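Long-range contacts in TATA-box-binding protein (Methanococcus jannaschii, PDB 2Z8U), which probably binds the TATA box of archaeal promoters as a general transcription factor and so helps activate genes transcribed by RNA polymerase: residues G25-L30 with I63-K68; E32-L37 with P48-R53. All coordinates share one frame; numbering follows the deposited sequence.

Interaction 1: residues G25-L30 with I63-K68; sequences GDNIDL and IFRSGK
Ile28 N donates to Arg65 O at 2.8 Å, with an N-H...O angle of 158°. The acceptor belongs to a type I beta turn, Phe64 to Gly67, that joins two antiparallel strands in the first repeat of the TBP fold. The inner side of the contact is tight. Ile28 CG1 lies 3.7 Å from Gly67 CA, and Gly67 CA directs its C-H almost straight at Gly25 O; a side chain at Gly67 would clash with that oxygen. Leu30 reaches the strand end that leads into the turn, its CD1 3.6 Å from Ile63 O and its CD2 on Ile63 CG2. Cutting Leu30 back to an alanine is likely to open a gap between the helix start and Ile63 and to remove the carbon packing over one face of the Arg65 guanidinium. The outer side is looser and largely polar. Arg65 bends at chi3 (-53°), which folds its guanidinium back so that one face meets Ile28 O and Leu30 CG. Although NH1 comes close to Ile28 O, the angle is too poor for a hydrogen bond. Asp29 OD1, which caps Glu32 N at the helix start, is 4.5 Å from Arg65 NH1, beyond a salt bridge; a water links the two side chains instead, donating to Asp29 OD1 at 2.8 Å and weakly accepting from Arg65 NH2.

Interaction 2: residues E32-L37 with P48-R53; sequences EVAMIL and PGLVCR
Leu50 CG stands anti to the backbone N (chi1 176°), a placement from which its methyl groups reach Val33 and Ala34, while Leu37 CG, anti to its own carbonyl carbon (chi1 -60°), is set where CD1 can meet Leu50 and Cys52. No hydrogen bond links 32-37 to 48-53, and the contacts between side chains all join apolar groups, with one methyl also touching a backbone nitrogen. Leu50 CD1 does most of the touching. It sits 3.7 Å from Ala34 CB and 3.6 Å from Ala34 N, so this methyl rests against the helix backbone as well as its side chains. Val33 crosses the leucine at an angle, with CG1 3.8 Å from Leu50 CD1. Further along, Leu37 CD1 lies 4.2 Å from Leu50 CD2 and 4.0 Å from Cys52 CB; the Cys52 SG is also near this methyl. Leu50 and Cys52, two apart on the strand, thus face the helix together, whereas the intervening Val51 points away and packs on Met127 of the second subunit. Two backbone donors, Ile36 N and Leu37 N, converge on Val33 O and hold the backbone that leads to Leu37. Beyond this pair of segments, Val33 also touches Leu91 and Leu37 touches Glu90, both on helix 77-94. Helix 30-36 packed by its apolar residues on the antiparallel sheet, with helix 77-94 also touching it, is characteristic of the saddle-shaped TBP fold, whose helices lie on the convex side of the curved sheet.

How the interactions relate
From the N terminus, strand 14-23 leads into 25-30, the first half of interaction 1, and helix 30-36 follows at once with the first half of interaction 2. The chain then passes through strand 40-41 to 48-53, where interaction 2 closes the shorter loop; strand 59-63 and the turn after it close interaction 1 around the outside. The two therefore nest without crossing, all within the first repeat, and their centres are about 10 Å apart. They meet directly: Ile63 N and Leu50 O probably form a hydrogen bond at 2.7 Å between neighbouring strands. Together they join both the entry and the body of helix 30-36 to the sheet.

Interaction 1: residues G25-L30 with I63-K68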
loop_
_atom_site.group_PDB
_atom_site.type_symbol
_atom_site.label_atom_id
_atom_site.label_comp_id
_atom_site.label_asym_id
_atom_site.label_seq_id
_atom_site.Cartn_x
_atom_site.Cartn_y
_atom_site.Cartn_z
ATOM N N GLY B 25 24.360 -8.063 -33.053
ATOM C CA GLY B 25 25.801 -8.155 -32.804
ATOM C C GLY B 25 26.053 -8.145 -31.316
ATOM O O GLY B 25 25.121 -8.327 -30.553
ATOM N N ASP B 26 27.303 -7.899 -30.899
ATOM C CA ASP B 26 27.752 -8.167 -29.511
ATOM C C ASP B 26 28.289 -6.983 -28.691
ATOM O O ASP B 26 28.248 -7.016 -27.446
ATOM C CB ASP B 26 28.858 -9.247 -29.509
ATOM C CG ASP B 26 28.400 -10.584 -30.124
ATOM O OD1 ASP B 26 27.297 -11.096 -29.787
ATOM O OD2 ASP B 26 29.187 -11.145 -30.931
ATOM N N ASN B 27 28.868 -5.998 -29.363
ATOM C CA ASN B 27 29.581 -4.908 -28.700
ATOM C C ASN B 27 29.749 -3.844 -29.773
ATOM O O ASN B 27 30.861 -3.543 -30.217
ATOM C CB ASN B 27 30.933 -5.414 -28.136
ATOM C CG ASN B 27 31.817 -4.304 -27.561
ATOM O OD1 ASN B 27 31.340 -3.295 -27.030
ATOM N ND2 ASN B 27 33.129 -4.506 -27.659
ATOM N N ILE B 28 28.608 -3.286 -30.160
ATOM C CA ILE B 28 28.459 -2.443 -31.340
ATOM C C ILE B 28 28.962 -1.038 -31.035
ATOM O O ILE B 28 28.599 -0.441 -30.019
ATOM C CB ILE B 28 26.959 -2.344 -31.782
ATOM C CG1 ILE B 28 26.252 -3.722 -31.777
ATOM C CG2 ILE B 28 26.832 -1.593 -33.128
ATOM C CD1 ILE B 28 26.073 -4.399 -33.142
ATOM N N ASP B 29 29.813 -0.520 -31.915
ATOM C CA ASP B 29 30.370 0.817 -31.741
ATOM C C ASP B 29 29.333 1.801 -32.253
ATOM O O ASP B 29 29.262 2.053 -33.442
ATOM C CB ASP B 29 31.697 0.896 -32.518
ATOM C CG ASP B 29 32.366 2.256 -32.475
ATOM O OD1 ASP B 29 31.771 3.284 -32.068
ATOM O OD2 ASP B 29 33.558 2.270 -32.859
ATOM N N LEU B 30 28.538 2.371 -31.351
ATOM C CA LEU B 30 27.448 3.291 -31.767
ATOM C C LEU B 30 27.916 4.625 -32.378
ATOM O O LEU B 30 27.198 5.215 -33.194
ATOM C CB LEU B 30 26.488 3.546 -30.591
ATOM C CG LEU B 30 25.767 2.286 -30.074
ATOM C CD1 LEU B 30 24.867 2.639 -28.915
ATOM C CD2 LEU B 30 24.965 1.595 -31.204
ATOM N N ILE B 63 19.003 1.186 -31.189
ATOM C CA ILE B 63 20.124 0.257 -31.205
ATOM C C ILE B 63 21.025 0.456 -29.982
ATOM O O ILE B 63 21.472 1.573 -29.724
ATOM C CB ILE B 63 20.991 0.419 -32.479
ATOM C CG1 ILE B 63 20.118 0.411 -33.747
ATOM C CG2 ILE B 63 22.093 -0.662 -32.503
ATOM C CD1 ILE B 63 20.870 0.654 -35.039
ATOM N N PHE B 64 21.327 -0.637 -29.279
ATOM C CA PHE B 64 22.203 -0.574 -28.106
ATOM C C PHE B 64 23.595 -1.158 -28.394
ATOM O O PHE B 64 23.758 -1.953 -29.318
ATOM C CB PHE B 64 21.536 -1.316 -26.940
ATOM C CG PHE B 64 20.347 -0.591 -26.357
ATOM C CD1 PHE B 64 20.530 0.508 -25.510
ATOM C CD2 PHE B 64 19.061 -1.004 -26.644
ATOM C CE1 PHE B 64 19.435 1.181 -24.956
ATOM C CE2 PHE B 64 17.951 -0.344 -26.087
ATOM C CZ PHE B 64 18.147 0.753 -25.240
ATOM N N ARG B 65 24.590 -0.761 -27.592
ATOM C CA ARG B 65 25.943 -1.333 -27.650
ATOM C C ARG B 65 25.937 -2.875 -27.477
ATOM O O ARG B 65 26.740 -3.561 -28.077
ATOM C CB ARG B 65 26.838 -0.660 -26.576
ATOM C CG ARG B 65 28.327 -0.987 -26.638
ATOM C CD ARG B 65 29.198 0.109 -25.934
ATOM N NE ARG B 65 28.897 1.451 -26.467
ATOM C CZ ARG B 65 29.413 1.979 -27.586
ATOM N NH1 ARG B 65 30.317 1.322 -28.315
ATOM N NH2 ARG B 65 29.031 3.189 -27.978
ATOM N N SER B 66 25.026 -3.397 -26.664
ATOM C CA SER B 66 24.826 -4.859 -26.505
ATOM C C SER B 66 24.461 -5.581 -27.810
ATOM O O SER B 66 24.555 -6.802 -27.900
ATOM C CB SER B 66 23.712 -5.127 -25.497
ATOM O OG SER B 66 22.452 -4.736 -26.049
ATOM N N GLY B 67 24.009 -4.832 -28.802
ATOM C CA GLY B 67 23.517 -5.427 -30.040
ATOM C C GLY B 67 22.003 -5.545 -30.065
ATOM O O GLY B 67 21.434 -5.840 -31.122
ATOM N N LYS B 68 21.357 -5.320 -28.916
ATOM C CA LYS B 68 19.885 -5.289 -28.840
ATOM C C LYS B 68 19.313 -4.181 -29.712
ATOM O O LYS B 68 19.810 -3.051 -29.702
ATOM C CB LYS B 68 19.397 -5.078 -27.403
ATOM C CG LYS B 68 17.866 -4.930 -27.288
ATOM C CD LYS B 68 17.489 -4.730 -25.828
ATOM C CE LYS B 68 16.001 -4.771 -25.623
ATOM N NZ LYS B 68 15.710 -4.451 -24.190
HETATM O O HOH W 1 31.169 3.735 -29.356
#

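Interaction 2: residues E32-L37 with P48-R53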
loop_
_atom_site.group_PDB
_atom_site.type_symbol
_atom_site.label_atom_id
_atom_site.label_comp_id
_atom_site.label_asym_id
_atom_site.label_seq_id
_atom_site.Cartn_x
_atom_site.Cartn_y
_atom_site.Cartn_z
ATOM N N GLU B 32 30.384 4.911 -34.555
ATOM C CA GLU B 32 30.542 4.577 -35.965
ATOM C C GLU B 32 29.202 4.316 -36.657
ATOM O O GLU B 32 29.041 4.658 -37.816
ATOM C CB GLU B 32 31.477 3.378 -36.139
ATOM C CG GLU B 32 32.949 3.756 -35.940
ATOM C CD GLU B 32 33.904 2.672 -36.397
ATOM O OE1 GLU B 32 33.438 1.580 -36.782
ATOM O OE2 GLU B 32 35.128 2.921 -36.362
ATOM N N VAL B 33 28.241 3.720 -35.949
ATOM C CA VAL B 33 26.866 3.557 -36.494
ATOM C C VAL B 33 26.290 4.943 -36.810
ATOM O O VAL B 33 25.744 5.182 -37.898
ATOM C CB VAL B 33 25.959 2.756 -35.511
ATOM C CG1 VAL B 33 24.525 2.666 -36.008
ATOM C CG2 VAL B 33 26.510 1.350 -35.294
ATOM N N ALA B 34 26.457 5.888 -35.889
ATOM C CA ALA B 34 25.970 7.246 -36.135
ATOM C C ALA B 34 26.666 7.937 -37.312
ATOM O O ALA B 34 26.065 8.787 -37.985
ATOM C CB ALA B 34 26.076 8.084 -34.866
ATOM N N MET B 35 27.920 7.571 -37.577
ATOM C CA MET B 35 28.630 8.102 -38.746
ATOM C C MET B 35 28.034 7.657 -40.079
ATOM O O MET B 35 28.223 8.315 -41.093
ATOM C CB MET B 35 30.097 7.700 -38.727
ATOM C CG MET B 35 30.890 8.383 -37.651
ATOM S SD MET B 35 32.577 7.787 -37.715
ATOM C CE MET B 35 33.339 8.766 -36.476
ATOM N N ILE B 36 27.328 6.545 -40.095
ATOM C CA ILE B 36 26.855 6.070 -41.393
ATOM C C ILE B 36 25.349 6.052 -41.566
ATOM O O ILE B 36 24.866 6.236 -42.684
ATOM C CB ILE B 36 27.477 4.719 -41.791
ATOM C CG1 ILE B 36 27.169 3.670 -40.739
ATOM C CG2 ILE B 36 28.997 4.890 -42.098
ATOM C CD1 ILE B 36 27.653 2.282 -41.055
ATOM N N LEU B 37 24.599 5.834 -40.495
ATOM C CA LEU B 37 23.145 5.916 -40.617
ATOM C C LEU B 37 22.683 7.357 -40.745
ATOM O O LEU B 37 22.996 8.192 -39.902
ATOM C CB LEU B 37 22.433 5.253 -39.445
ATOM C CG LEU B 37 22.698 3.770 -39.220
ATOM C CD1 LEU B 37 21.770 3.268 -38.120
ATOM C CD2 LEU B 37 22.516 2.968 -40.505
ATOM N N PRO B 48 21.957 5.907 -23.475
ATOM C CA PRO B 48 22.973 5.001 -24.007
ATOM C C PRO B 48 22.683 4.454 -25.416
ATOM O O PRO B 48 23.607 3.982 -26.068
ATOM C CB PRO B 48 22.979 3.845 -22.987
ATOM C CG PRO B 48 22.139 4.341 -21.801
ATOM C CD PRO B 48 21.133 5.225 -22.464
ATOM N N GLY B 49 21.432 4.515 -25.868
ATOM C CA GLY B 49 21.024 3.903 -27.151
ATOM C C GLY B 49 21.044 4.867 -28.328
ATOM O O GLY B 49 21.014 6.098 -28.150
ATOM N N LEU B 50 21.111 4.315 -29.538
ATOM C CA LEU B 50 21.085 5.126 -30.754
ATOM C C LEU B 50 19.739 4.978 -31.428
ATOM O O LEU B 50 19.241 3.856 -31.576
ATOM C CB LEU B 50 22.215 4.714 -31.723
ATOM C CG LEU B 50 22.276 5.395 -33.090
ATOM C CD1 LEU B 50 23.718 5.498 -33.544
ATOM C CD2 LEU B 50 21.406 4.707 -34.151
ATOM N N VAL B 51 19.177 6.095 -31.888
ATOM C CA VAL B 51 17.868 6.098 -32.560
ATOM C C VAL B 51 18.017 6.395 -34.043
ATOM O O VAL B 51 18.667 7.363 -34.411
ATOM C CB VAL B 51 16.887 7.127 -31.922
ATOM C CG1 VAL B 51 15.539 7.126 -32.641
ATOM C CG2 VAL B 51 16.708 6.842 -30.437
ATOM N N CYS B 52 17.441 5.536 -34.885
ATOM C CA CYS B 52 17.410 5.745 -36.327
ATOM C C CYS B 52 15.959 5.735 -36.810
ATOM O O CYS B 52 15.238 4.759 -36.611
ATOM C CB CYS B 52 18.208 4.679 -37.079
ATOM S SG CYS B 52 18.168 4.953 -38.921
ATOM N N ARG B 53 15.541 6.826 -37.440
ATOM C CA ARG B 53 14.165 6.965 -37.910
ATOM C C ARG B 53 14.111 6.922 -39.423
ATOM O O ARG B 53 14.558 7.853 -40.095
ATOM C CB ARG B 53 13.534 8.246 -37.377
ATOM C CG ARG B 53 12.880 8.078 -36.021
ATOM C CD ARG B 53 12.274 9.381 -35.542
ATOM N NE ARG B 53 13.094 9.998 -34.503
ATOM C CZ ARG B 53 12.839 9.897 -33.202
ATOM N NH1 ARG B 53 11.773 9.209 -32.785
ATOM N NH2 ARG B 53 13.642 10.489 -32.317
#